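Local coordinates for farnesyl diphosphate synthase (Rhodobacter capsulatus, PDB 3M0G), which probably condenses farnesyl diphosphate with isopentenyl diphosphate to make geranylgeranyl diphosphate, a magnesium-dependent step of isoprenoid biosynthesis, at residues P200-A211 / L259-Y270. Residues are numbered along the deposited sequence; the frame is centred on the assembly and turned at random.
Sequences PLTAYATALGLA and LVAEAEAALAPY. Unlike the reference sequence in segment 200-211: Pro200 (reference Leu), Thr202 (reference Ala).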
loop_
_atom_site.group_PDB
_atom_site.type_symbol
_atom_site.label_atom_id
_atom_site.label_comp_id
_atom_site.label_asym_id
_atom_site.label_seq_id
_atom_site.Cartn_x
_atom_site.Cartn_y
_atom_site.Cartn_z
ATOM N N PRO B 200 26.076 -6.339 -3.226
ATOM C CA PRO B 200 26.355 -6.201 -4.652
ATOM C C PRO B 200 25.156 -5.825 -5.510
ATOM O O PRO B 200 25.293 -5.031 -6.412
ATOM C CB PRO B 200 26.857 -7.592 -5.062
ATOM C CG PRO B 200 27.420 -8.179 -3.826
ATOM C CD PRO B 200 26.643 -7.589 -2.670
ATOM N N LEU B 201 23.998 -6.405 -5.252
ATOM C CA LEU B 201 22.824 -6.058 -6.028
ATOM C C LEU B 201 22.316 -4.652 -5.678
ATOM O O LEU B 201 21.838 -3.933 -6.563
ATOM C CB LEU B 201 21.728 -7.104 -5.872
ATOM C CG LEU B 201 22.033 -8.392 -6.653
ATOM C CD1 LEU B 201 21.278 -9.554 -6.056
ATOM C CD2 LEU B 201 21.665 -8.184 -8.125
ATOM N N THR B 202 22.481 -4.241 -4.419
ATOM C CA THR B 202 22.157 -2.850 -4.014
ATOM C C THR B 202 23.047 -1.805 -4.723
ATOM O O THR B 202 22.576 -0.735 -5.135
ATOM C CB THR B 202 22.241 -2.684 -2.471
ATOM O OG1 THR B 202 21.368 -3.630 -1.847
ATOM C CG2 THR B 202 21.828 -1.278 -2.030
ATOM N N ALA B 203 24.326 -2.124 -4.883
ATOM C CA ALA B 203 25.282 -1.213 -5.510
ATOM C C ALA B 203 25.029 -1.122 -7.016
ATOM O O ALA B 203 25.020 -0.031 -7.585
ATOM C CB ALA B 203 26.735 -1.649 -5.204
ATOM N N TYR B 204 24.860 -2.291 -7.636
ATOM C CA TYR B 204 24.395 -2.453 -9.015
ATOM C C TYR B 204 23.188 -1.564 -9.302
ATOM O O TYR B 204 23.168 -0.805 -10.271
ATOM C CB TYR B 204 24.050 -3.931 -9.272
ATOM C CG TYR B 204 23.270 -4.214 -10.550
ATOM C CD1 TYR B 204 23.908 -4.244 -11.805
ATOM C CD2 TYR B 204 21.895 -4.465 -10.506
ATOM C CE1 TYR B 204 23.181 -4.499 -12.981
ATOM C CE2 TYR B 204 21.160 -4.723 -11.676
ATOM C CZ TYR B 204 21.802 -4.746 -12.900
ATOM O OH TYR B 204 21.077 -5.001 -14.048
ATOM N N ALA B 205 22.198 -1.654 -8.434
ATOM C CA ALA B 205 20.919 -0.960 -8.609
ATOM C C ALA B 205 20.999 0.563 -8.438
ATOM O O ALA B 205 20.350 1.303 -9.172
ATOM C CB ALA B 205 19.895 -1.561 -7.647
ATOM N N THR B 206 21.805 1.010 -7.475
ATOM C CA THR B 206 22.080 2.428 -7.247
ATOM C C THR B 206 22.658 3.049 -8.532
ATOM O O THR B 206 22.216 4.120 -8.965
ATOM C CB THR B 206 23.085 2.623 -6.062
ATOM O OG1 THR B 206 22.583 1.986 -4.880
ATOM C CG2 THR B 206 23.322 4.095 -5.773
ATOM N N ALA B 207 23.621 2.360 -9.156
ATOM C CA ALA B 207 24.216 2.837 -10.414
ATOM C C ALA B 207 23.260 2.714 -11.601
ATOM O O ALA B 207 23.101 3.675 -12.366
ATOM C CB ALA B 207 25.544 2.157 -10.701
ATOM N N LEU B 208 22.629 1.544 -11.744
ATOM C CA LEU B 208 21.604 1.304 -12.766
ATOM C C LEU B 208 20.426 2.297 -12.728
ATOM O O LEU B 208 19.959 2.758 -13.782
ATOM C CB LEU B 208 21.081 -0.145 -12.691
ATOM C CG LEU B 208 19.948 -0.544 -13.655
ATOM C CD1 LEU B 208 20.347 -0.322 -15.111
ATOM C CD2 LEU B 208 19.487 -1.998 -13.453
ATOM N N GLY B 209 19.949 2.609 -11.525
ATOM C CA GLY B 209 18.815 3.492 -11.347
ATOM C C GLY B 209 19.090 4.895 -11.849
ATOM O O GLY B 209 18.250 5.510 -12.516
ATOM N N LEU B 210 20.274 5.404 -11.536
ATOM C CA LEU B 210 20.661 6.713 -12.046
ATOM C C LEU B 210 20.947 6.711 -13.559
ATOM O O LEU B 210 20.533 7.629 -14.261
ATOM C CB LEU B 210 21.818 7.294 -11.234
ATOM C CG LEU B 210 22.295 8.715 -11.570
ATOM C CD1 LEU B 210 21.156 9.707 -11.631
ATOM C CD2 LEU B 210 23.355 9.131 -10.558
ATOM N N ALA B 211 21.626 5.678 -14.071
ATOM C CA ALA B 211 21.753 5.513 -15.531
ATOM C C ALA B 211 20.387 5.483 -16.221
ATOM O O ALA B 211 20.230 5.993 -17.319
ATOM C CB ALA B 211 22.540 4.225 -15.875
ATOM N N LEU B 259 28.135 5.105 -15.131
ATOM C CA LEU B 259 27.306 4.468 -14.092
ATOM C C LEU B 259 26.976 3.014 -14.434
ATOM O O LEU B 259 26.918 2.169 -13.553
ATOM C CB LEU B 259 26.038 5.272 -13.817
ATOM C CG LEU B 259 26.191 6.612 -13.106
ATOM C CD1 LEU B 259 24.925 7.395 -13.292
ATOM C CD2 LEU B 259 26.542 6.451 -11.610
ATOM N N VAL B 260 26.786 2.727 -15.717
ATOM C CA VAL B 260 26.599 1.351 -16.189
ATOM C C VAL B 260 27.857 0.501 -15.941
ATOM O O VAL B 260 27.756 -0.678 -15.609
ATOM C CB VAL B 260 26.151 1.313 -17.666
ATOM C CG1 VAL B 260 26.306 -0.079 -18.285
ATOM C CG2 VAL B 260 24.701 1.793 -17.778
ATOM N N ALA B 261 29.032 1.112 -16.070
ATOM C CA ALA B 261 30.285 0.411 -15.770
ATOM C C ALA B 261 30.410 0.206 -14.264
ATOM O O ALA B 261 30.928 -0.805 -13.821
ATOM C CB ALA B 261 31.489 1.168 -16.330
ATOM N N GLU B 262 29.904 1.157 -13.474
ATOM C CA GLU B 262 29.921 1.019 -12.018
ATOM C C GLU B 262 28.977 -0.108 -11.594
ATOM O O GLU B 262 29.286 -0.857 -10.669
ATOM C CB GLU B 262 29.502 2.313 -11.310
ATOM C CG GLU B 262 30.262 3.574 -11.713
ATOM C CD GLU B 262 31.494 3.854 -10.870
ATOM O OE1 GLU B 262 32.433 3.027 -10.866
ATOM O OE2 GLU B 262 31.538 4.927 -10.220
ATOM N N ALA B 263 27.830 -0.202 -12.281
ATOM C CA ALA B 263 26.829 -1.222 -12.010
ATOM C C ALA B 263 27.352 -2.611 -12.354
ATOM O O ALA B 263 27.108 -3.555 -11.616
ATOM C CB ALA B 263 25.562 -0.939 -12.775
ATOM N N GLU B 264 28.062 -2.721 -13.473
ATOM C CA GLU B 264 28.679 -3.985 -13.907
ATOM C C GLU B 264 29.763 -4.442 -12.949
ATOM O O GLU B 264 29.925 -5.643 -12.726
ATOM C CB GLU B 264 29.319 -3.835 -15.288
ATOM C CG GLU B 264 28.361 -3.836 -16.457
ATOM C CD GLU B 264 29.088 -3.688 -17.765
ATOM O OE1 GLU B 264 29.461 -2.549 -18.124
ATOM O OE2 GLU B 264 29.316 -4.711 -18.429
ATOM N N ALA B 265 30.528 -3.483 -12.424
ATOM C CA ALA B 265 31.628 -3.778 -11.495
ATOM C C ALA B 265 31.074 -4.251 -10.146
ATOM O O ALA B 265 31.662 -5.112 -9.496
ATOM C CB ALA B 265 32.530 -2.542 -11.316
ATOM N N ALA B 266 29.934 -3.692 -9.736
ATOM C CA ALA B 266 29.266 -4.129 -8.498
ATOM C C ALA B 266 28.963 -5.633 -8.457
ATOM O O ALA B 266 28.821 -6.215 -7.371
ATOM C CB ALA B 266 28.003 -3.320 -8.253
ATOM N N LEU B 267 28.898 -6.267 -9.630
ATOM C CA LEU B 267 28.489 -7.674 -9.725
ATOM C C LEU B 267 29.655 -8.656 -9.919
ATOM O O LEU B 267 29.453 -9.874 -10.059
ATOM C CB LEU B 267 27.414 -7.852 -10.802
ATOM C CG LEU B 267 26.079 -7.110 -10.602
ATOM C CD1 LEU B 267 25.161 -7.444 -11.768
ATOM C CD2 LEU B 267 25.388 -7.450 -9.299
ATOM N N ALA B 268 30.873 -8.125 -9.872
ATOM C CA ALA B 268 32.094 -8.938 -9.882
ATOM C C ALA B 268 32.082 -10.161 -8.947
ATOM O O ALA B 268 32.579 -11.212 -9.345
ATOM C CB ALA B 268 33.344 -8.058 -9.637
ATOM N N PRO B 269 31.497 -10.053 -7.725
ATOM C CA PRO B 269 31.403 -11.247 -6.862
ATOM C C PRO B 269 30.795 -12.477 -7.556
ATOM O O PRO B 269 31.288 -13.594 -7.372
ATOM C CB PRO B 269 30.484 -10.789 -5.723
ATOM C CG PRO B 269 30.689 -9.334 -5.638
ATOM C CD PRO B 269 31.018 -8.842 -7.023
ATOM N N TYR B 270 29.755 -12.254 -8.363
ATOM C CA TYR B 270 29.007 -13.321 -9.026
ATOM C C TYR B 270 29.688 -13.942 -10.259
ATOM O O TYR B 270 29.178 -14.912 -10.822
ATOM C CB TYR B 270 27.606 -12.833 -9.407
ATOM C CG TYR B 270 26.776 -12.292 -8.257
ATOM C CD1 TYR B 270 26.273 -13.142 -7.267
ATOM C CD2 TYR B 270 26.484 -10.936 -8.168
ATOM C CE1 TYR B 270 25.500 -12.645 -6.221
ATOM C CE2 TYR B 270 25.715 -10.425 -7.124
ATOM C CZ TYR B 270 25.230 -11.291 -6.154
ATOM O OH TYR B 270 24.461 -10.796 -5.126
#
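Ala207 and Ala263 bring two antiparallel helices together. Their CB atoms are 3.7 Å apart, and the axes of segments 200-211 and 259-265 approach to 7.7 Å, 168° apart in direction. Small residues permit this spacing. Ala207 CB lies 3.2 Å from Leu259 O, and Ala263 CB rests on Tyr204 O. One turn further on, Ala266 CB sits against Tyr204 N and Ala203 CB. No hydrogen bond joins the two segments; side chains pack on each other and on backbone carbonyls.

Larger side chains pack toward both ends. Leu259 sends CD1 to Leu210, where CD1 and Leu210 CG are packed tightly at 3.4 Å. In a separate contact, Ala211 CB meets Val260 CG2. At the other end, Pro200 lies near the type I turn from Ala265 to Ala268. Its CB touches Ala266 O, and its CG meets Pro269 CG at 3.9 Å. Tyr270 crosses Pro200 at about a right angle, and its OH reaches Leu201 CD1 at 3.5 Å.

The Tyr204 ring is buried against Ala263 and Leu267. CG is anti to the backbone N (chi1 167°), which turns the ring toward Leu267, whose side chain it crosses obliquely. Leu267 CD1 approaches Tyr204 CD1, while Ala263 O lies at the ring edge, in plane. The hydroxyl is hydrogen-bonded to Leu277 O, tying the ring to helix 275-285. That helix also packs on Leu201, Val260 and Leu267.

The pairing joins helices 199-219 and 249-265 through an alanine-rich interface. It belongs to the all-helical polyprenyl synthase fold of the FPP/GGPP synthase family.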